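Local atomic coordinates of uncharacterized protein Sortase B (Clostridium perfringens, PDB entry 5YFK), a protein that probably acts as a class B sortase, a cysteine transpeptidase that joins proteins to the bacterial cell wall, studied here as an engineered, active-site-substituted form. Residues K128-N131 / F132-N136; L181-Q184 / E185-L189. The protein carries 1 engineered substitution. All blocks are in the same frame, centred on the assembly; numbering follows the deposited sequence.

Interaction 1: K128-N131 / F132-N136; sequences KNEN and FFNAN
Asn-129 meets Phe-132 in an N-cap contact that opens the short helix 130-135 of the sortase domain, a surface helix just before strand 138-143. The evidence is the bond from Phe-132 N to Asn-129 OD1, 2.9 Å long and nearly straight at 169°, received in the plane of the amide carbonyl. With chi1 at 171°, the Asn-129 side chain swings CG to the far side of CB from N, which brings OD1 to the first turn. Asn-129 O takes the next donor, Phe-133 N, at 2.9 Å, and Glu-130 O then accepts from Asn-134 N. On the outer side a water spans the turn, donating to Asn-131 OD1 at 2.9 Å and accepting from Asn-134 ND2 at 2.8 Å. At the other end Asn-136, the first residue to leave helical geometry, turns its amide back: ND2 bonds Phe-132 O at 3.1 Å and lies 3.2 Å above the centre of the Phe-132 ring. Phe-133 packs against Ile-152 and Val-155 of strand 146-159 and the cation of Arg-192. Asparagine amides thus serve both ends: one accepts the N-H of Phe-132, the other gives Phe-132 O a second donor beside Asn-136 N.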
loop_
_atom_site.group_PDB
_atom_site.type_symbol
_atom_site.label_atom_id
_atom_site.label_comp_id
_atom_site.label_asym_id
_atom_site.label_seq_id
_atom_site.Cartn_x
_atom_site.Cartn_y
_atom_site.Cartn_z
ATOM N N LYS A 128 8.597 -7.651 -9.418
ATOM C CA LYS A 128 8.476 -8.486 -10.635
ATOM C C LYS A 128 9.712 -9.343 -10.913
ATOM O O LYS A 128 9.671 -10.281 -11.738
ATOM C CB LYS A 128 8.189 -7.614 -11.849
ATOM C CG LYS A 128 6.781 -7.023 -11.862
ATOM C CD LYS A 128 6.719 -5.754 -12.714
ATOM C CE LYS A 128 7.109 -6.003 -14.149
ATOM N NZ LYS A 128 7.197 -4.726 -14.894
ATOM N N ASN A 129 10.765 -9.074 -10.154
ATOM C CA ASN A 129 12.007 -9.862 -10.190
ATOM C C ASN A 129 11.983 -10.948 -9.121
ATOM O O ASN A 129 11.693 -10.666 -7.959
ATOM C CB ASN A 129 13.208 -8.920 -9.981
ATOM C CG ASN A 129 14.525 -9.679 -9.792
ATOM O OD1 ASN A 129 14.774 -10.274 -8.747
ATOM N ND2 ASN A 129 15.372 -9.639 -10.805
ATOM N N GLU A 130 12.170 -12.211 -9.522
ATOM C CA GLU A 130 11.928 -13.335 -8.627
ATOM C C GLU A 130 12.853 -13.305 -7.405
ATOM O O GLU A 130 12.414 -13.551 -6.288
ATOM C CB GLU A 130 12.078 -14.660 -9.381
ATOM C CG GLU A 130 11.743 -15.881 -8.556
ATOM C CD GLU A 130 11.572 -17.116 -9.408
ATOM O OE1 GLU A 130 11.733 -17.013 -10.642
ATOM O OE2 GLU A 130 11.263 -18.179 -8.846
ATOM N N ASN A 131 14.114 -12.920 -7.611
ATOM C CA ASN A 131 15.064 -12.842 -6.514
ATOM C C ASN A 131 14.580 -11.823 -5.487
ATOM O O ASN A 131 14.595 -12.087 -4.297
ATOM C CB ASN A 131 16.453 -12.436 -7.015
ATOM C CG ASN A 131 17.220 -13.595 -7.625
ATOM O OD1 ASN A 131 17.006 -14.769 -7.280
ATOM N ND2 ASN A 131 18.140 -13.271 -8.522
ATOM N N PHE A 132 14.194 -10.641 -5.964
ATOM C CA PHE A 132 13.640 -9.612 -5.093
ATOM C C PHE A 132 12.432 -10.114 -4.305
ATOM O O PHE A 132 12.297 -9.792 -3.118
ATOM C CB PHE A 132 13.242 -8.390 -5.924
ATOM C CG PHE A 132 13.109 -7.114 -5.119
ATOM C CD1 PHE A 132 11.908 -6.803 -4.483
ATOM C CD2 PHE A 132 14.226 -6.358 -4.825
ATOM C CE1 PHE A 132 11.801 -5.681 -3.685
ATOM C CE2 PHE A 132 14.141 -5.232 -4.029
ATOM C CZ PHE A 132 12.925 -4.912 -3.430
ATOM N N PHE A 133 11.443 -10.648 -5.029
ATOM C CA PHE A 133 10.237 -11.251 -4.411
ATOM C C PHE A 133 10.593 -12.250 -3.303
ATOM O O PHE A 133 9.989 -12.261 -2.235
ATOM C CB PHE A 133 9.382 -11.945 -5.494
ATOM C CG PHE A 133 8.138 -12.625 -4.975
ATOM C CD1 PHE A 133 8.161 -13.963 -4.617
ATOM C CD2 PHE A 133 6.915 -11.974 -4.991
ATOM C CE1 PHE A 133 7.035 -14.583 -4.138
ATOM C CE2 PHE A 133 5.753 -12.630 -4.609
ATOM C CZ PHE A 133 5.822 -13.939 -4.171
ATOM N N ASN A 134 11.538 -13.137 -3.577
ATOM C CA ASN A 134 11.968 -14.092 -2.572
ATOM C C ASN A 134 12.590 -13.457 -1.347
ATOM O O ASN A 134 12.422 -13.958 -0.234
ATOM C CB ASN A 134 12.971 -15.078 -3.180
ATOM C CG ASN A 134 12.308 -16.070 -4.107
ATOM O OD1 ASN A 134 11.082 -16.225 -4.090
ATOM N ND2 ASN A 134 13.091 -16.635 -5.020
ATOM N N ALA A 135 13.330 -12.369 -1.557
ATOM C CA ALA A 135 14.178 -11.799 -0.513
ATOM C C ALA A 135 13.427 -10.788 0.339
ATOM O O ALA A 135 13.726 -10.629 1.534
ATOM C CB ALA A 135 15.395 -11.142 -1.135
ATOM N N ASN A 136 12.389 -10.184 -0.242
ATOM C CA ASN A 136 11.662 -9.100 0.402
ATOM C C ASN A 136 10.174 -9.403 0.567
ATOM O O ASN A 136 9.417 -9.390 -0.403
ATOM C CB ASN A 136 11.863 -7.825 -0.391
ATOM C CG ASN A 136 13.335 -7.436 -0.480
ATOM O OD1 ASN A 136 13.953 -7.061 0.512
ATOM N ND2 ASN A 136 13.929 -7.675 -1.622
HETATM O O HOH W 1 15.841 -16.061 -4.943
#

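Interaction 2: L181-Q184 / E185-L189; sequences LKEQ and ESKSL
The carboxylate of Glu-183 has Lys-187 beside it, OE2 coming within 3.7 Å of Lys-187 CE, while Gln-184 NE2 reaches its OE1 at 3.0 Å from above the carboxylate plane, 69° out of it, keeping the acceptor in its own amide plane. These groups belong to the last turns of helix 174-186 in the sortase domain, where i to i+4 bonds tie 181-184 to the residues that follow. The Glu-183 and Lys-187 chains run alongside each other in one direction, so the contact is mainly through methylenes: CG of Glu-183 is 3.7 Å from CE of Lys-187, whereas Glu-183 OE2 and Lys-187 NZ stay 4.1 Å apart, too far for a salt bridge. A bend at the last torsion of Lys-187 (chi4 -87°) turns NZ off the line of its chain; its salt bridges are with Glu-158 and Glu-166. Gln-184 OE1 in turn bonds Tyr-156 OH, holding this buried amide between the helix and strand 146-159. On the solvent-facing side of the same helix, Lys-182 O receives two donors from opposite faces of its carbonyl plane: Ser-186 N at 2.8 Å, and Ser-186 OG, also 2.8 Å away and 41° out of that plane.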
loop_
_atom_site.group_PDB
_atom_site.type_symbol
_atom_site.label_atom_id
_atom_site.label_comp_id
_atom_site.label_asym_id
_atom_site.label_seq_id
_atom_site.Cartn_x
_atom_site.Cartn_y
_atom_site.Cartn_z
ATOM N N LEU A 181 -9.451 -14.492 -3.247
ATOM C CA LEU A 181 -8.103 -14.813 -2.805
ATOM C C LEU A 181 -7.436 -15.744 -3.809
ATOM O O LEU A 181 -6.280 -15.557 -4.169
ATOM C CB LEU A 181 -8.113 -15.451 -1.414
ATOM C CG LEU A 181 -8.531 -14.484 -0.294
ATOM C CD1 LEU A 181 -8.558 -15.171 1.055
ATOM C CD2 LEU A 181 -7.591 -13.290 -0.272
ATOM N N LYS A 182 -8.159 -16.779 -4.213
ATOM C CA LYS A 182 -7.660 -17.742 -5.213
ATOM C C LYS A 182 -7.277 -17.076 -6.541
ATOM O O LYS A 182 -6.177 -17.330 -7.080
ATOM C CB LYS A 182 -8.699 -18.859 -5.423
ATOM C CG LYS A 182 -8.429 -19.775 -6.616
ATOM C CD LYS A 182 -8.959 -21.176 -6.369
ATOM C CE LYS A 182 -9.856 -21.665 -7.490
ATOM N NZ LYS A 182 -10.447 -22.987 -7.135
ATOM N N GLU A 183 -8.103 -16.129 -6.985
ATOM C CA GLU A 183 -7.824 -15.382 -8.203
ATOM C C GLU A 183 -6.527 -14.595 -8.024
ATOM O O GLU A 183 -5.680 -14.590 -8.904
ATOM C CB GLU A 183 -8.962 -14.410 -8.530
ATOM C CG GLU A 183 -8.551 -13.279 -9.473
ATOM C CD GLU A 183 -9.562 -12.129 -9.590
ATOM O OE1 GLU A 183 -9.859 -11.455 -8.565
ATOM O OE2 GLU A 183 -9.853 -11.730 -10.751
ATOM N N GLN A 184 -6.417 -13.861 -6.919
ATOM C CA GLN A 184 -5.253 -12.989 -6.705
ATOM C C GLN A 184 -3.973 -13.800 -6.595
ATOM O O GLN A 184 -2.966 -13.458 -7.203
ATOM C CB GLN A 184 -5.426 -12.124 -5.461
ATOM C CG GLN A 184 -6.610 -11.183 -5.554
ATOM C CD GLN A 184 -6.427 -10.144 -6.636
ATOM O OE1 GLN A 184 -5.417 -9.443 -6.662
ATOM N NE2 GLN A 184 -7.314 -10.166 -7.633
ATOM N N GLU A 185 -4.068 -14.971 -5.969
ATOM C CA GLU A 185 -2.908 -15.837 -5.825
ATOM C C GLU A 185 -2.520 -16.471 -7.176
ATOM O O GLU A 185 -1.345 -16.494 -7.533
ATOM C CB GLU A 185 -3.192 -16.922 -4.795
ATOM C CG GLU A 185 -1.995 -17.813 -4.503
ATOM C CD GLU A 185 -2.287 -18.882 -3.458
ATOM O OE1 GLU A 185 -3.376 -19.499 -3.514
ATOM O OE2 GLU A 185 -1.397 -19.135 -2.621
ATOM N N SER A 186 -3.525 -16.890 -7.944
ATOM C CA SER A 186 -3.324 -17.538 -9.237
ATOM C C SER A 186 -2.685 -16.634 -10.251
ATOM O O SER A 186 -1.945 -17.083 -11.113
ATOM C CB SER A 186 -4.664 -18.027 -9.800
ATOM O OG SER A 186 -5.132 -19.091 -9.007
ATOM N N LYS A 187 -2.956 -15.344 -10.134
ATOM C CA LYS A 187 -2.375 -14.333 -11.010
ATOM C C LYS A 187 -0.857 -14.114 -10.802
ATOM O O LYS A 187 -0.218 -13.437 -11.606
ATOM C CB LYS A 187 -3.088 -12.996 -10.765
ATOM C CG LYS A 187 -4.426 -12.848 -11.438
ATOM C CD LYS A 187 -4.866 -11.406 -11.336
ATOM C CE LYS A 187 -6.332 -11.211 -11.642
ATOM N NZ LYS A 187 -6.527 -11.026 -13.096
ATOM N N SER A 188 -0.338 -14.468 -9.625
ATOM C CA SER A 188 1.028 -14.114 -9.274
ATOM C C SER A 188 2.022 -14.727 -10.251
ATOM O O SER A 188 1.881 -15.893 -10.644
ATOM C CB SER A 188 1.393 -14.544 -7.858
ATOM O OG SER A 188 2.656 -14.005 -7.489
ATOM N N LEU A 189 3.008 -13.925 -10.622
ATOM C CA LEU A 189 4.209 -14.397 -11.326
ATOM C C LEU A 189 4.931 -15.469 -10.533
ATOM O O LEU A 189 5.485 -16.408 -11.123
ATOM C CB LEU A 189 5.148 -13.215 -11.545
ATOM C CG LEU A 189 4.593 -12.142 -12.472
ATOM C CD1 LEU A 189 5.403 -10.869 -12.332
ATOM C CD2 LEU A 189 4.590 -12.599 -13.923
#

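How the interactions relate
Interaction 1 comes first along the chain, at helix 130-135, and interaction 2 follows toward the C-terminal part of helix 174-186; they lie about 16 Å apart, centre to centre, each about 17 Å from the centre of the chain. Strands 138-143 and 146-159 fall between them in sequence. Both contacts rest against strand 146-159 and share Val-155, which touches Phe-133 of the first and Leu-189 of the second. They meet directly where Lys-128 CG packs 4.1 Å from Leu-189 CD1. The two helices thus lie against the same strand, and the residues flanking them touch, with Lys-187 about 10 Å, side chain to side chain, from Arg-217, the predicted transition-state stabiliser.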